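Local coordinates for DNA topoisomerase I-like protein (Leishmania donovani, PDB 2B9S), which forms one subunit of a heterodimeric type IB topoisomerase that, as in its family, probably relaxes supercoiled DNA by transiently nicking and resealing one strand, at residues E[27-32]-E[41-46]. Numbering follows the deposited sequence.
Sequences IICSWA and KIFSAT. With nucleotides of chain C.
The outer end of the Phe-43 ring (CE1, CZ and CE2) meets helix 25-34. Cys-29 lies at the ring's edge, near its plane, with SG 4.0 Å from CE1, a sulfur-aromatic contact; Ile-28 comes in obliquely beside it and sets both CG2 and CD1 against CZ, each at 3.7 Å. A branched side chain suits this place because its two arms reach CZ from the same side of the ring: CG1 stands anti to the carbonyl carbon (chi1 -71°) and carries CD1 to one contact, while CG2 makes the other. That same CG2 also touches CG2 of Ile-42 at 3.7 Å, so one methyl serves two partners. The indole of Trp-31 is likewise met at its edge, where CZ3 lies 4.1 Å from CD1 of Ile-42, the two side chains running at about a right angle. CD1 of Ile-42 also approaches the CB of Ala-32, whose short side chain lets the isoleucine come close to the helix. The joint is thus wholly apolar, as befits a largely buried surface.

Immediately after these anchors the chain turns to the DNA. Ser-44, at the N-cap position of helix 45-50, donates its OG to OP2 on the phosphate of the thymidine nucleotide DT9 of chain C, though the 2.4 Å separation is so short that the exact geometry is doubtful, and Thr-46 OG1 bonds weakly to OP1 of the same phosphate. Small hydroxyl residues fit here, and the start of a helix would be expected to welcome the phosphate's negative charge.

The contact joins the middle of helix 25-34 to the loop leading into helix 45-50. Met-55 and Ala-57 pack on Cys-29, while the large subunit covers the helix through Leu-394, which touches Ile-28, and Phe-398, which stacks on Trp-31.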
loop_
_atom_site.group_PDB
_atom_site.type_symbol
_atom_site.label_atom_id
_atom_site.label_comp_id
_atom_site.label_asym_id
_atom_site.label_seq_id
_atom_site.Cartn_x
_atom_site.Cartn_y
_atom_site.Cartn_z
ATOM N N ILE E 27 11.959 -2.857 -19.347
ATOM C CA ILE E 27 12.321 -4.263 -19.584
ATOM C C ILE E 27 11.189 -4.963 -20.352
ATOM O O ILE E 27 11.427 -5.617 -21.364
ATOM C CB ILE E 27 12.648 -5.029 -18.267
ATOM C CG1 ILE E 27 13.791 -4.351 -17.496
ATOM C CG2 ILE E 27 12.956 -6.512 -18.550
ATOM C CD1 ILE E 27 14.066 -4.972 -16.137
ATOM N N ILE E 28 9.957 -4.792 -19.871
ATOM C CA ILE E 28 8.767 -5.328 -20.518
ATOM C C ILE E 28 8.556 -4.758 -21.935
ATOM O O ILE E 28 8.365 -5.515 -22.893
ATOM C CB ILE E 28 7.524 -5.111 -19.620
ATOM C CG1 ILE E 28 7.606 -6.043 -18.410
ATOM C CG2 ILE E 28 6.230 -5.357 -20.380
ATOM C CD1 ILE E 28 6.663 -5.690 -17.293
ATOM N N CYS E 29 8.602 -3.433 -22.057
ATOM C CA CYS E 29 8.453 -2.754 -23.350
ATOM C C CYS E 29 9.491 -3.136 -24.426
ATOM O O CYS E 29 9.101 -3.354 -25.572
ATOM C CB CYS E 29 8.375 -1.240 -23.154
ATOM S SG CYS E 29 6.850 -0.742 -22.308
ATOM N N SER E 30 10.778 -3.221 -24.063
ATOM C CA SER E 30 11.839 -3.736 -24.968
ATOM C C SER E 30 11.560 -5.114 -25.544
ATOM O O SER E 30 11.667 -5.331 -26.759
ATOM C CB SER E 30 13.189 -3.829 -24.262
ATOM O OG SER E 30 14.109 -2.903 -24.789
ATOM N N TRP E 31 11.228 -6.045 -24.652
ATOM C CA TRP E 31 11.022 -7.428 -25.022
ATOM C C TRP E 31 9.756 -7.570 -25.866
ATOM O O TRP E 31 9.722 -8.369 -26.806
ATOM C CB TRP E 31 11.005 -8.312 -23.764
ATOM C CG TRP E 31 10.624 -9.746 -24.002
ATOM C CD1 TRP E 31 11.471 -10.815 -24.152
ATOM C CD2 TRP E 31 9.294 -10.274 -24.095
ATOM N NE1 TRP E 31 10.745 -11.972 -24.343
ATOM C CE2 TRP E 31 9.410 -11.667 -24.312
ATOM C CE3 TRP E 31 8.016 -9.703 -24.021
ATOM C CZ2 TRP E 31 8.302 -12.495 -24.449
ATOM C CZ3 TRP E 31 6.909 -10.528 -24.174
ATOM C CH2 TRP E 31 7.060 -11.912 -24.386
ATOM N N ALA E 32 8.729 -6.790 -25.544
ATOM C CA ALA E 32 7.472 -6.825 -26.298
ATOM C C ALA E 32 7.602 -6.293 -27.737
ATOM O O ALA E 32 6.891 -6.760 -28.634
ATOM C CB ALA E 32 6.376 -6.078 -25.547
ATOM N N LYS E 41 -1.552 -6.522 -24.345
ATOM C CA LYS E 41 -1.788 -7.863 -23.784
ATOM C C LYS E 41 -0.968 -8.118 -22.495
ATOM O O LYS E 41 -1.000 -9.220 -21.919
ATOM C CB LYS E 41 -1.523 -8.952 -24.851
ATOM N N ILE E 42 -0.246 -7.082 -22.057
ATOM C CA ILE E 42 0.586 -7.116 -20.847
ATOM C C ILE E 42 0.226 -5.952 -19.896
ATOM O O ILE E 42 -0.024 -6.176 -18.707
ATOM C CB ILE E 42 2.094 -7.116 -21.201
ATOM C CG1 ILE E 42 2.478 -8.430 -21.900
ATOM C CG2 ILE E 42 2.949 -6.912 -19.954
ATOM C CD1 ILE E 42 3.700 -8.322 -22.798
ATOM N N PHE E 43 0.195 -4.725 -20.428
ATOM C CA PHE E 43 -0.274 -3.552 -19.691
ATOM C C PHE E 43 -1.660 -3.159 -20.157
ATOM O O PHE E 43 -1.885 -2.970 -21.354
ATOM C CB PHE E 43 0.648 -2.347 -19.878
ATOM C CG PHE E 43 2.047 -2.528 -19.328
ATOM C CD1 PHE E 43 3.105 -1.820 -19.877
ATOM C CD2 PHE E 43 2.303 -3.373 -18.241
ATOM C CE1 PHE E 43 4.390 -1.955 -19.366
ATOM C CE2 PHE E 43 3.593 -3.519 -17.730
ATOM C CZ PHE E 43 4.630 -2.815 -18.292
ATOM N N SER E 44 -2.590 -3.039 -19.212
ATOM C CA SER E 44 -3.902 -2.472 -19.490
ATOM C C SER E 44 -3.754 -1.007 -19.906
ATOM O O SER E 44 -2.665 -0.439 -19.815
ATOM C CB SER E 44 -4.804 -2.586 -18.263
ATOM O OG SER E 44 -4.436 -1.639 -17.268
ATOM N N ALA E 45 -4.849 -0.412 -20.374
ATOM C CA ALA E 45 -4.916 1.011 -20.725
ATOM C C ALA E 45 -4.367 1.939 -19.634
ATOM O O ALA E 45 -3.616 2.865 -19.917
ATOM C CB ALA E 45 -6.351 1.384 -21.024
ATOM N N THR E 46 -4.775 1.687 -18.394
ATOM C CA THR E 46 -4.400 2.504 -17.240
ATOM C C THR E 46 -2.910 2.388 -16.885
ATOM O O THR E 46 -2.276 3.394 -16.599
ATOM C CB THR E 46 -5.321 2.201 -16.029
ATOM O OG1 THR E 46 -6.562 2.892 -16.208
ATOM C CG2 THR E 46 -4.716 2.659 -14.737
ATOM P P DT C 9 -7.708 -0.581 -16.478
ATOM O OP1 DT C 9 -7.926 0.231 -17.702
ATOM O OP2 DT C 9 -6.319 -0.854 -16.024
ATOM O "O5'" DT C 9 -8.536 0.087 -15.273
ATOM C "C5'" DT C 9 -9.948 -0.091 -15.161
ATOM C "C4'" DT C 9 -10.456 0.299 -13.782
ATOM O "O4'" DT C 9 -10.368 -0.843 -12.892
ATOM C "C3'" DT C 9 -9.714 1.440 -13.084
ATOM O "O3'" DT C 9 -10.671 2.492 -12.808
ATOM C "C2'" DT C 9 -9.035 0.786 -11.858
ATOM C "C1'" DT C 9 -9.875 -0.454 -11.617
ATOM N N1 DT C 9 -9.208 -1.651 -10.981
ATOM C C2 DT C 9 -9.821 -2.241 -9.882
ATOM O O2 DT C 9 -10.877 -1.849 -9.387
ATOM N N3 DT C 9 -9.158 -3.337 -9.384
ATOM C C4 DT C 9 -7.979 -3.881 -9.864
ATOM O O4 DT C 9 -7.483 -4.862 -9.340
ATOM C C5 DT C 9 -7.372 -3.221 -11.006
ATOM C C6 DT C 9 -8.011 -2.153 -11.505
#